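Local coordinates for conserved lipoprotein, putative (Clostridium novyi, PDB 4L1N), which is a putative lipoprotein of unknown function, whose family of uncharacterised domains is grouped with the beta-propellers, at residues Pro63-Lys68 against Ala88-Val93; Glu82-Asn87 against Thr119-Asp124. All blocks are in the same frame, centred on the assembly; numbering follows the deposited sequence.

Interaction 1: Pro63-Lys68 against Ala88-Val93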
ATOM      1  N   PRO A  63      -9.970  -8.414  10.968  1.00 83.55           N
ATOM      2  CA  PRO A  63      -8.807  -7.683  11.521  1.00 81.34           C
ATOM      3  C   PRO A  63      -9.052  -7.179  12.952  1.00 87.63           C
ATOM      4  O   PRO A  63     -10.210  -6.944  13.319  1.00 90.07           O
ATOM      5  CB  PRO A  63      -8.632  -6.521  10.546  1.00 80.01           C
ATOM      6  CG  PRO A  63      -9.953  -6.363   9.883  1.00 84.98           C
ATOM      7  CD  PRO A  63     -10.500  -7.739   9.765  1.00 82.87           C
ATOM      8  N   THR A  64      -7.975  -7.054  13.774  1.00 82.96           N
ATOM      9  CA  THR A  64      -8.078  -6.659  15.193  1.00 84.50           C
ATOM     10  C   THR A  64      -7.241  -5.407  15.526  1.00 86.32           C
ATOM     11  O   THR A  64      -7.372  -4.851  16.623  1.00 88.22           O
ATOM     12  CB  THR A  64      -7.670  -7.839  16.125  1.00 90.85           C
ATOM     13  OG1 THR A  64      -6.271  -8.104  16.016  1.00 92.09           O
ATOM     14  CG2 THR A  64      -8.449  -9.117  15.850  1.00 86.18           C
ATOM     15  N   PHE A  65      -6.384  -4.974  14.585  1.00 78.61           N
ATOM     16  CA  PHE A  65      -5.474  -3.834  14.739  1.00 75.77           C
ATOM     17  C   PHE A  65      -5.136  -3.278  13.347  1.00 76.91           C
ATOM     18  O   PHE A  65      -3.962  -3.222  12.953  1.00 74.74           O
ATOM     19  CB  PHE A  65      -4.215  -4.308  15.499  1.00 77.13           C
ATOM     20  CG  PHE A  65      -3.326  -3.238  16.074  1.00 77.26           C
ATOM     21  CD1 PHE A  65      -3.843  -2.261  16.920  1.00 80.59           C
ATOM     22  CD2 PHE A  65      -1.960  -3.237  15.818  1.00 77.58           C
ATOM     23  CE1 PHE A  65      -3.016  -1.275  17.460  1.00 81.10           C
ATOM     24  CE2 PHE A  65      -1.131  -2.252  16.362  1.00 79.75           C
ATOM     25  CZ  PHE A  65      -1.665  -1.282  17.186  1.00 78.74           C
ATOM     26  N   ALA A  66      -6.194  -2.880  12.600  1.00 73.04           N
ATOM     27  CA  ALA A  66      -6.115  -2.425  11.210  1.00 70.07           C
ATOM     28  C   ALA A  66      -6.581  -0.983  10.943  1.00 74.31           C
ATOM     29  O   ALA A  66      -7.234  -0.366  11.785  1.00 75.89           O
ATOM     30  CB  ALA A  66      -6.943  -3.352  10.350  1.00 70.92           C
ATOM     31  N   THR A  67      -6.272  -0.472   9.719  1.00 68.77           N
ATOM     32  CA  THR A  67      -6.743   0.823   9.223  1.00 68.02           C
ATOM     33  C   THR A  67      -8.229   0.648   8.841  1.00 75.30           C
ATOM     34  O   THR A  67      -8.701  -0.486   8.759  1.00 76.26           O
ATOM     35  CB  THR A  67      -5.868   1.357   8.063  1.00 70.87           C
ATOM     36  OG1 THR A  67      -6.031   0.565   6.883  1.00 73.16           O
ATOM     37  CG2 THR A  67      -4.395   1.477   8.429  1.00 65.46           C
ATOM     38  N   LYS A  68      -8.976   1.745   8.639  1.00 73.71           N
ATOM     39  CA  LYS A  68     -10.401   1.659   8.288  1.00 75.96           C
ATOM     40  C   LYS A  68     -10.590   1.030   6.894  1.00 79.28           C
ATOM     41  O   LYS A  68      -9.723   1.176   6.029  1.00 77.42           O
ATOM     42  CB  LYS A  68     -11.080   3.043   8.365  1.00 79.54           C
ATOM     43  CG  LYS A  68     -11.373   3.510   9.796  1.00 99.56           C
ATOM     44  CD  LYS A  68     -12.042   4.886   9.831  1.00113.61           C
ATOM     45  CE  LYS A  68     -12.362   5.363  11.231  1.00127.69           C
ATOM     46  NZ  LYS A  68     -11.163   5.896  11.930  1.00134.18           N
ATOM     47  N   ALA A  88      -1.732   2.989  10.498  1.00 70.26           N
ATOM     48  CA  ALA A  88      -0.571   2.207  10.065  1.00 68.49           C
ATOM     49  C   ALA A  88       0.757   2.834  10.545  1.00 73.71           C
ATOM     50  O   ALA A  88       1.754   2.783   9.823  1.00 73.34           O
ATOM     51  CB  ALA A  88      -0.578   2.021   8.555  1.00 66.79           C
ATOM     52  N   LEU A  89       0.775   3.406  11.774  1.00 71.48           N
ATOM     53  CA  LEU A  89       1.969   4.074  12.315  1.00 70.96           C
ATOM     54  C   LEU A  89       2.782   3.164  13.231  1.00 76.44           C
ATOM     55  O   LEU A  89       3.940   3.474  13.529  1.00 76.97           O
ATOM     56  CB  LEU A  89       1.596   5.365  13.062  1.00 71.87           C
ATOM     57  CG  LEU A  89       1.020   6.502  12.223  1.00 75.19           C
ATOM     58  CD1 LEU A  89       0.344   7.514  13.094  1.00 76.96           C
ATOM     59  CD2 LEU A  89       2.089   7.173  11.390  1.00 77.14           C
ATOM     60  N   GLU A  90       2.190   2.039  13.663  1.00 72.88           N
ATOM     61  CA  GLU A  90       2.844   1.070  14.531  1.00 73.48           C
ATOM     62  C   GLU A  90       3.830   0.229  13.756  1.00 74.25           C
ATOM     63  O   GLU A  90       3.568  -0.121  12.606  1.00 71.17           O
ATOM     64  CB  GLU A  90       1.810   0.171  15.215  1.00 77.05           C
ATOM     65  CG  GLU A  90       0.882   0.921  16.150  1.00 88.34           C
ATOM     66  CD  GLU A  90       1.587   1.624  17.291  1.00107.27           C
ATOM     67  OE1 GLU A  90       2.280   0.933  18.073  1.00 99.61           O
ATOM     68  OE2 GLU A  90       1.486   2.872  17.372  1.00 95.66           O
ATOM     69  N   GLU A  91       4.964  -0.110  14.398  1.00 71.47           N
ATOM     70  CA  GLU A  91       6.034  -0.924  13.822  1.00 69.83           C
ATOM     71  C   GLU A  91       5.551  -2.326  13.502  1.00 72.35           C
ATOM     72  O   GLU A  91       4.615  -2.823  14.133  1.00 73.15           O
ATOM     73  CB  GLU A  91       7.228  -1.002  14.780  1.00 73.18           C
ATOM     74  CG  GLU A  91       8.220   0.137  14.616  1.00 79.12           C
ATOM     75  CD  GLU A  91       9.594  -0.057  15.234  1.00 98.00           C
ATOM     76  OE1 GLU A  91       9.874  -1.146  15.788  1.00 92.21           O
ATOM     77  OE2 GLU A  91      10.407   0.889  15.137  1.00 95.19           O
ATOM     78  N   GLY A  92       6.186  -2.942  12.514  1.00 66.85           N
ATOM     79  CA  GLY A  92       5.871  -4.303  12.100  1.00 66.72           C
ATOM     80  C   GLY A  92       5.492  -4.422  10.643  1.00 67.15           C
ATOM     81  O   GLY A  92       5.364  -3.406   9.952  1.00 65.65           O
ATOM     82  N   VAL A  93       5.338  -5.680  10.167  1.00 61.07           N
ATOM     83  CA  VAL A  93       4.943  -6.013   8.802  1.00 57.46           C
ATOM     84  C   VAL A  93       3.424  -6.152   8.786  1.00 62.72           C
ATOM     85  O   VAL A  93       2.882  -7.083   9.384  1.00 65.80           O
ATOM     86  CB  VAL A  93       5.662  -7.280   8.252  1.00 60.26           C
ATOM     87  CG1 VAL A  93       5.077  -7.724   6.917  1.00 58.34           C
ATOM     88  CG2 VAL A  93       7.165  -7.063   8.123  1.00 59.72           C
TER
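Phe65 and Glu90 meet across this contact where two loops lean together, the outer end of the phenyl ring resting on the aliphatic part of the glutamate. The ring atom CZ of Phe65 lies 3.5 Å from CG of Glu90, and the neighbouring CE2 of Phe65 is 3.8 Å from the same carbon. The two side chains cross at about a right angle, and the ring and carboxylate planes are turned 66° apart. Phe65 reaches over because its CG stands anti to the backbone N (chi1 -164°), which carries the ring toward residues 88-93. A phenyl group suits this exposed place because it is long enough to bridge two loops, while Glu90, bent at chi2, offers a methylene to the ring. The start of the loop is held by Glu82, whose carboxylate accepts hydrogen bonds from the backbone N of Thr64 and of Phe65.

Two residues on, Thr67 makes the inner half of the contact. Its methyl CG2 is 3.7 Å from the backbone N of Ala88 and 3.9 Å from that residue's CB, a small van der Waals contact with the backbone and side chain of a buried alanine, whose shortness lets the loops come close. Threonine suits the place because its two branches do different work: OG1 accepts from the backbone N of Ile81 in strand 77-82, while CG2 packs on Ala88.

No hydrogen bond joins the two segments, so the contact rests on van der Waals packing. It is a loop-to-loop contact at one end of an antiparallel meander: residues 63-68 lead into strand 70-71, residues 88-93 link strands 77-82 and 95-100, consistent with a family placed among the beta-propellers.

Interaction 2: Glu82-Asn87 against Thr119-Asp124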
ATOM      1  N   GLU A  82      -3.936  -4.627   8.125  1.00 59.59           N
ATOM      2  CA  GLU A  82      -3.987  -5.230   9.450  1.00 61.63           C
ATOM      3  C   GLU A  82      -2.581  -5.362  10.043  1.00 67.25           C
ATOM      4  O   GLU A  82      -1.653  -5.737   9.330  1.00 66.38           O
ATOM      5  CB  GLU A  82      -4.701  -6.603   9.379  1.00 64.62           C
ATOM      6  CG  GLU A  82      -4.544  -7.550  10.574  1.00 74.50           C
ATOM      7  CD  GLU A  82      -5.138  -7.178  11.926  1.00 91.57           C
ATOM      8  OE1 GLU A  82      -5.634  -6.038  12.072  1.00 83.70           O
ATOM      9  OE2 GLU A  82      -5.093  -8.026  12.849  1.00 81.15           O
ATOM     10  N   GLY A  83      -2.446  -5.041  11.333  1.00 65.65           N
ATOM     11  CA  GLY A  83      -1.207  -5.208  12.088  1.00 65.65           C
ATOM     12  C   GLY A  83      -0.423  -3.982  12.489  1.00 68.60           C
ATOM     13  O   GLY A  83       0.592  -4.110  13.184  1.00 68.34           O
ATOM     14  N   LYS A  84      -0.868  -2.786  12.061  1.00 64.52           N
ATOM     15  CA  LYS A  84      -0.126  -1.562  12.352  1.00 63.02           C
ATOM     16  C   LYS A  84      -0.983  -0.429  12.980  1.00 71.04           C
ATOM     17  O   LYS A  84      -0.528   0.715  13.065  1.00 70.96           O
ATOM     18  CB  LYS A  84       0.538  -1.068  11.070  1.00 60.49           C
ATOM     19  CG  LYS A  84       1.688  -1.908  10.551  1.00 54.15           C
ATOM     20  CD  LYS A  84       2.167  -1.271   9.259  1.00 60.05           C
ATOM     21  CE  LYS A  84       3.649  -0.996   9.208  1.00 64.00           C
ATOM     22  NZ  LYS A  84       4.080   0.157  10.021  1.00 67.53           N
ATOM     23  N   GLY A  85      -2.171  -0.752  13.471  1.00 70.96           N
ATOM     24  CA  GLY A  85      -3.029   0.255  14.085  1.00 72.69           C
ATOM     25  C   GLY A  85      -3.871   1.020  13.088  1.00 78.02           C
ATOM     26  O   GLY A  85      -3.742   0.820  11.882  1.00 76.01           O
ATOM     27  N   GLU A  86      -4.738   1.906  13.598  1.00 78.63           N
ATOM     28  CA  GLU A  86      -5.719   2.728  12.867  1.00 79.14           C
ATOM     29  C   GLU A  86      -5.124   3.609  11.743  1.00 80.39           C
ATOM     30  O   GLU A  86      -5.837   3.911  10.770  1.00 79.57           O
ATOM     31  CB  GLU A  86      -6.459   3.637  13.865  1.00 83.38           C
ATOM     32  CG  GLU A  86      -7.889   3.973  13.475  1.00 99.15           C
ATOM     33  CD  GLU A  86      -8.527   5.042  14.340  1.00133.86           C
ATOM     34  OE1 GLU A  86      -8.069   6.207  14.279  1.00136.00           O
ATOM     35  OE2 GLU A  86      -9.491   4.717  15.070  1.00133.47           O
ATOM     36  N   ASN A  87      -3.848   4.028  11.872  1.00 74.84           N
ATOM     37  CA  ASN A  87      -3.239   4.900  10.866  1.00 72.15           C
ATOM     38  C   ASN A  87      -1.939   4.303  10.289  1.00 73.24           C
ATOM     39  O   ASN A  87      -1.171   5.006   9.628  1.00 70.31           O
ATOM     40  CB  ASN A  87      -2.998   6.294  11.470  1.00 74.99           C
ATOM     41  CG  ASN A  87      -4.280   7.033  11.789  1.00101.88           C
ATOM     42  OD1 ASN A  87      -4.956   7.572  10.897  1.00 92.57           O
ATOM     43  ND2 ASN A  87      -4.671   7.035  13.066  1.00 96.90           N
ATOM     44  N   THR A 119       6.918  -3.395   4.473  1.00 51.63           N
ATOM     45  CA  THR A 119       5.496  -3.485   4.783  1.00 50.85           C
ATOM     46  C   THR A 119       4.584  -2.639   3.883  1.00 53.30           C
ATOM     47  O   THR A 119       4.996  -1.546   3.488  1.00 52.32           O
ATOM     48  CB  THR A 119       5.318  -2.979   6.238  1.00 54.07           C
ATOM     49  OG1 THR A 119       3.974  -3.154   6.639  1.00 55.10           O
ATOM     50  CG2 THR A 119       5.696  -1.496   6.419  1.00 48.37           C
ATOM     51  N   PRO A 120       3.304  -3.034   3.624  1.00 49.03           N
ATOM     52  CA  PRO A 120       2.383  -2.068   3.006  1.00 47.09           C
ATOM     53  C   PRO A 120       2.191  -0.939   4.030  1.00 50.95           C
ATOM     54  O   PRO A 120       1.989  -1.240   5.211  1.00 52.95           O
ATOM     55  CB  PRO A 120       1.098  -2.876   2.781  1.00 49.26           C
ATOM     56  CG  PRO A 120       1.182  -4.011   3.653  1.00 55.38           C
ATOM     57  CD  PRO A 120       2.604  -4.278   4.001  1.00 51.40           C
ATOM     58  N   LYS A 121       2.330   0.331   3.625  1.00 44.34           N
ATOM     59  CA  LYS A 121       2.204   1.464   4.549  1.00 43.96           C
ATOM     60  C   LYS A 121       0.933   2.289   4.274  1.00 51.14           C
ATOM     61  O   LYS A 121       0.335   2.801   5.225  1.00 53.49           O
ATOM     62  CB  LYS A 121       3.459   2.356   4.474  1.00 44.01           C
ATOM     63  CG  LYS A 121       3.500   3.540   5.428  1.00 56.95           C
ATOM     64  CD  LYS A 121       3.457   3.171   6.906  1.00 60.79           C
ATOM     65  CE  LYS A 121       4.507   3.893   7.692  1.00 65.16           C
ATOM     66  NZ  LYS A 121       4.983   3.054   8.817  1.00 85.74           N
ATOM     67  N   TYR A 122       0.553   2.454   2.987  1.00 46.87           N
ATOM     68  CA  TYR A 122      -0.639   3.196   2.542  1.00 46.33           C
ATOM     69  C   TYR A 122      -1.251   2.479   1.355  1.00 52.11           C
ATOM     70  O   TYR A 122      -0.527   2.051   0.453  1.00 51.42           O
ATOM     71  CB  TYR A 122      -0.339   4.676   2.189  1.00 45.15           C
ATOM     72  CG  TYR A 122      -1.554   5.457   1.710  1.00 45.36           C
ATOM     73  CD1 TYR A 122      -1.899   5.492   0.360  1.00 46.58           C
ATOM     74  CD2 TYR A 122      -2.361   6.151   2.605  1.00 46.35           C
ATOM     75  CE1 TYR A 122      -3.040   6.164  -0.079  1.00 48.63           C
ATOM     76  CE2 TYR A 122      -3.511   6.816   2.179  1.00 45.36           C
ATOM     77  CZ  TYR A 122      -3.847   6.824   0.836  1.00 54.65           C
ATOM     78  OH  TYR A 122      -4.983   7.480   0.404  1.00 58.60           O
ATOM     79  N   ILE A 123      -2.587   2.331   1.373  1.00 49.62           N
ATOM     80  CA  ILE A 123      -3.317   1.693   0.295  1.00 49.79           C
ATOM     81  C   ILE A 123      -4.557   2.520  -0.046  1.00 55.62           C
ATOM     82  O   ILE A 123      -5.181   3.124   0.832  1.00 55.73           O
ATOM     83  CB  ILE A 123      -3.684   0.190   0.570  1.00 54.35           C
ATOM     84  CG1 ILE A 123      -4.795   0.014   1.639  1.00 55.60           C
ATOM     85  CG2 ILE A 123      -2.451  -0.695   0.848  1.00 54.85           C
ATOM     86  CD1 ILE A 123      -5.596  -1.173   1.501  1.00 54.45           C
ATOM     87  N   ASP A 124      -4.895   2.542  -1.337  1.00 53.77           N
ATOM     88  CA  ASP A 124      -6.101   3.139  -1.901  1.00 55.37           C
ATOM     89  C   ASP A 124      -6.386   2.478  -3.230  1.00 60.50           C
ATOM     90  O   ASP A 124      -5.517   1.786  -3.760  1.00 61.31           O
ATOM     91  CB  ASP A 124      -6.027   4.652  -2.030  1.00 56.81           C
ATOM     92  CG  ASP A 124      -7.359   5.341  -1.799  1.00 66.91           C
ATOM     93  OD1 ASP A 124      -8.421   4.662  -1.935  1.00 63.00           O
ATOM     94  OD2 ASP A 124      -7.346   6.567  -1.487  1.00 76.56           O
TER
HETATM   95  O   HOH W   1       6.765   1.089   9.574  1.00 56.96           O
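Lys84 points its side chain at Thr119, and the two meet tip to tip in the buried, closely packed part of the contact. The methylene CE of Lys84 lies 3.4 Å from OG1 of Thr119 and 3.5 Å from its methyl CG2, so the aliphatic end of the lysine sits against both branches of the threonine. Further back along the chain, CD of Lys84 is 4.1 Å from the carbonyl O of Pro120. Bends at chi3 (128°) and chi4 (-75°) carry the amine past Thr119 and on toward Lys121.

Threonine fits here because its hydroxyl is used twice. OG1 of Thr119 donates to O of Pro120 at 3.1 Å, from above the carbonyl plane, a bond local to the strand. It also accepts from the backbone N of Gly94, which ties the strand to the end of the loop that follows residues 82-87.

The amine of the buried Lys84 is held by a hydrogen bond to O of Glu90. Lys121, partly exposed, is the looser partner, its NZ making a weak bond to O of Ala88. NZ of Lys84 and NZ of Lys121 stand 3.3 Å apart, both donors here and not hydrogen-bonded to each other, with their chains crossing at about a right angle. One water bridges them, accepting at 2.9 Å from NZ of Lys84 and 2.8 Å from NZ of Lys121.

By taking N-H donors from both amines, the shared water and the backbone carbonyls probably offset the repulsion between two like charges so near.

How the interactions relate
Interactions 1 and 2 lie side by side, their centres about 5 Å apart, and their segments alternate along the chain: 63-68, 82-87, 88-93, 119-124. Residues 82-87 run straight into 88-93, so a single connection between strands 77-82 and 95-100 faces loop 63-68 in interaction 1 and strand 118-125 in interaction 2. That strand and strand 70-71 are the two outermost in the nine-stranded order, and the connection lies between strand 118-125 and the loop that leads into strand 70-71. Backbone hydrogen bonds of Phe65 with Gly83 and Gly85 stitch the two contacts together. The connection thus helps bring together the two ends of the strand order, consistent with a propeller-like closure.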